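Local coordinates for protein 3-dehydroquinate dehydratase (Thermus thermophilus, PDB 2UYG) that probably catalyses the trans-dehydration of 3-dehydroquinate to 3-dehydroshikimate through an enolate intermediate, the third step of the chorismate pathway, at residues A[95-100]-A[117-122]. Sequence-based numbering, arbitrary orientation.
Sequences VVEVHL and PACRGI
Glu97 OE1 is gripped by two donors: His99 NE2 reaches it at 2.6 Å and Ser113 OG bonds to it, while Ile122 CD1 packs against it at 3.3 Å. The histidine bond uses the oxygen's anti lone pair and lies within 2° of the imidazole plane; Ile122 CD1 meets the same ring at its edge. With CG anti to the backbone N and the chain extended, Glu97 runs side by side with Ile122; its OE2 is held by Thr115. Were an alanine here, His99, the predicted proton donor, is likely to lose its carboxylate mate and turn more freely, and Ser113 and Thr115 their partner. Cys119 SG packs 3.8 Å from Glu97 CB and 3.7 Å from Val95 CG1. Glu97 and Ile122 form a parallel bridge, Glu97 N donating to Gly121 O almost straight (3.0 Å, 172°); from the loop, Arg120 N reaches Val95 O at 2.8 Å, more bent (139°). This pairing adds strand 121-124 to the edge of the chain's flavodoxin-like parallel sheet, beside strand 95-99, which bonds to strand 69-73 on its other side. Val95 leans on helix 82-89, Val96 and Val98 on helix 129-140, and Ile122 continues the sheet antiparallel into a neighbouring subunit.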
ATOM      1  N   VAL A  95       9.280 -30.030  10.445  1.00 26.75           N
ATOM      2  CA  VAL A  95       8.329 -30.030   9.369  1.00 27.26           C
ATOM      3  C   VAL A  95       9.005 -29.460   8.069  1.00 26.91           C
ATOM      4  O   VAL A  95       9.624 -28.393   8.103  1.00 28.23           O
ATOM      5  CB  VAL A  95       7.161 -29.193   9.741  1.00 28.07           C
ATOM      6  CG1 VAL A  95       6.141 -29.191   8.631  1.00 29.17           C
ATOM      7  CG2 VAL A  95       6.501 -29.678  11.036  1.00 27.14           C
ATOM      8  N   VAL A  96       8.950 -30.222   6.982  1.00 24.04           N
ATOM      9  CA  VAL A  96       9.419 -29.787   5.705  1.00 24.70           C
ATOM     10  C   VAL A  96       8.180 -29.508   4.808  1.00 24.69           C
ATOM     11  O   VAL A  96       7.339 -30.344   4.684  1.00 23.47           O
ATOM     12  CB  VAL A  96      10.271 -30.830   4.984  1.00 24.64           C
ATOM     13  CG1 VAL A  96      10.823 -30.228   3.696  1.00 24.14           C
ATOM     14  CG2 VAL A  96      11.493 -31.288   5.882  1.00 25.46           C
ATOM     15  N   GLU A  97       8.097 -28.301   4.256  1.00 23.10           N
ATOM     16  CA  GLU A  97       6.969 -27.850   3.449  1.00 23.10           C
ATOM     17  C   GLU A  97       7.352 -28.179   2.022  1.00 21.14           C
ATOM     18  O   GLU A  97       8.398 -27.842   1.595  1.00 22.46           O
ATOM     19  CB  GLU A  97       6.741 -26.339   3.614  1.00 22.31           C
ATOM     20  CG  GLU A  97       5.600 -25.841   2.797  1.00 25.37           C
ATOM     21  CD  GLU A  97       5.207 -24.377   3.050  1.00 27.41           C
ATOM     22  OE1 GLU A  97       4.994 -23.598   2.054  1.00 27.78           O
ATOM     23  OE2 GLU A  97       5.120 -24.002   4.208  1.00 32.19           O
ATOM     24  N   VAL A  98       6.485 -28.810   1.301  1.00 21.74           N
ATOM     25  CA  VAL A  98       6.709 -29.246  -0.074  1.00 23.29           C
ATOM     26  C   VAL A  98       5.596 -28.759  -0.969  1.00 23.08           C
ATOM     27  O   VAL A  98       4.417 -28.693  -0.559  1.00 21.70           O
ATOM     28  CB  VAL A  98       6.822 -30.819   0.082  1.00 25.08           C
ATOM     29  CG1 VAL A  98       6.422 -31.554  -1.031  1.00 32.59           C
ATOM     30  CG2 VAL A  98       8.272 -31.152   0.493  1.00 24.57           C
ATOM     31  N   HIS A  99       5.918 -28.400  -2.225  1.00 24.13           N
ATOM     32  CA  HIS A  99       4.853 -28.112  -3.239  1.00 23.54           C
ATOM     33  C   HIS A  99       5.323 -28.659  -4.566  1.00 23.96           C
ATOM     34  O   HIS A  99       6.499 -28.534  -4.860  1.00 24.46           O
ATOM     35  CB  HIS A  99       4.601 -26.619  -3.440  1.00 21.32           C
ATOM     36  CG  HIS A  99       4.408 -25.879  -2.177  1.00 23.94           C
ATOM     37  ND1 HIS A  99       3.159 -25.690  -1.611  1.00 22.10           N
ATOM     38  CD2 HIS A  99       5.303 -25.355  -1.306  1.00 24.10           C
ATOM     39  CE1 HIS A  99       3.306 -25.019  -0.486  1.00 20.76           C
ATOM     40  NE2 HIS A  99       4.595 -24.809  -0.269  1.00 23.67           N
ATOM     41  N   LEU A 100       4.409 -29.204  -5.346  1.00 23.63           N
ATOM     42  CA  LEU A 100       4.673 -29.735  -6.642  1.00 25.00           C
ATOM     43  C   LEU A 100       5.145 -28.672  -7.610  1.00 25.51           C
ATOM     44  O   LEU A 100       6.056 -28.923  -8.379  1.00 21.97           O
ATOM     45  CB  LEU A 100       3.391 -30.297  -7.236  1.00 25.50           C
ATOM     46  CG  LEU A 100       2.840 -31.478  -6.406  1.00 29.27           C
ATOM     47  CD1 LEU A 100       1.342 -31.459  -6.584  1.00 31.83           C
ATOM     48  CD2 LEU A 100       3.471 -32.759  -6.848  1.00 28.64           C
ATOM     49  N   PRO A 117       7.450 -20.021   7.549  1.00 25.40           N
ATOM     50  CA  PRO A 117       8.280 -19.533   8.659  1.00 25.05           C
ATOM     51  C   PRO A 117       8.535 -20.528   9.758  1.00 26.50           C
ATOM     52  O   PRO A 117       9.580 -20.357  10.391  1.00 25.53           O
ATOM     53  CB  PRO A 117       7.528 -18.282   9.182  1.00 25.02           C
ATOM     54  CG  PRO A 117       6.784 -17.786   7.950  1.00 26.06           C
ATOM     55  CD  PRO A 117       6.421 -19.035   7.184  1.00 24.83           C
ATOM     56  N   ALA A 118       7.643 -21.495   9.987  1.00 25.50           N
ATOM     57  CA  ALA A 118       7.837 -22.443  11.047  1.00 25.77           C
ATOM     58  C   ALA A 118       8.398 -23.784  10.623  1.00 25.88           C
ATOM     59  O   ALA A 118       8.594 -24.596  11.464  1.00 28.99           O
ATOM     60  CB  ALA A 118       6.524 -22.653  11.786  1.00 27.21           C
ATOM     61  N   CYS A 119       8.698 -24.015   9.366  1.00 25.17           N
ATOM     62  CA  CYS A 119       9.270 -25.258   8.885  1.00 25.87           C
ATOM     63  C   CYS A 119      10.858 -25.235   8.840  1.00 26.04           C
ATOM     64  O   CYS A 119      11.489 -24.188   8.696  1.00 26.95           O
ATOM     65  CB  CYS A 119       8.691 -25.517   7.465  1.00 25.34           C
ATOM     66  SG  CYS A 119       6.806 -25.736   7.366  1.00 26.19           S
ATOM     67  N   ARG A 120      11.463 -26.394   8.848  1.00 26.51           N
ATOM     68  CA  ARG A 120      12.885 -26.537   8.607  1.00 27.57           C
ATOM     69  C   ARG A 120      13.179 -25.897   7.285  1.00 26.56           C
ATOM     70  O   ARG A 120      14.100 -25.151   7.150  1.00 26.88           O
ATOM     71  CB  ARG A 120      13.311 -28.034   8.501  1.00 28.47           C
ATOM     72  CG  ARG A 120      13.591 -28.640   9.744  1.00 34.41           C
ATOM     73  CD  ARG A 120      14.836 -27.970  10.441  1.00 39.41           C
ATOM     74  NE  ARG A 120      14.889 -28.547  11.762  1.00 39.83           N
ATOM     75  CZ  ARG A 120      15.378 -29.743  12.005  1.00 48.25           C
ATOM     76  NH1 ARG A 120      15.372 -30.203  13.261  1.00 53.10           N
ATOM     77  NH2 ARG A 120      15.884 -30.487  11.010  1.00 46.47           N
ATOM     78  N   GLY A 121      12.401 -26.236   6.272  1.00 26.96           N
ATOM     79  CA  GLY A 121      12.709 -25.710   4.949  1.00 26.28           C
ATOM     80  C   GLY A 121      11.567 -25.900   4.024  1.00 25.10           C
ATOM     81  O   GLY A 121      10.500 -26.440   4.459  1.00 23.83           O
ATOM     82  N   ILE A 122      11.808 -25.477   2.777  1.00 23.60           N
ATOM     83  CA  ILE A 122      10.829 -25.510   1.733  1.00 23.87           C
ATOM     84  C   ILE A 122      11.385 -25.998   0.439  1.00 23.36           C
ATOM     85  O   ILE A 122      12.504 -25.646   0.037  1.00 22.75           O
ATOM     86  CB  ILE A 122      10.042 -24.114   1.630  1.00 24.88           C
ATOM     87  CG1 ILE A 122       9.057 -24.080   0.457  1.00 27.18           C
ATOM     88  CG2 ILE A 122      10.944 -22.956   1.645  1.00 29.91           C
ATOM     89  CD1 ILE A 122       7.933 -23.045   0.691  1.00 32.21           C
TER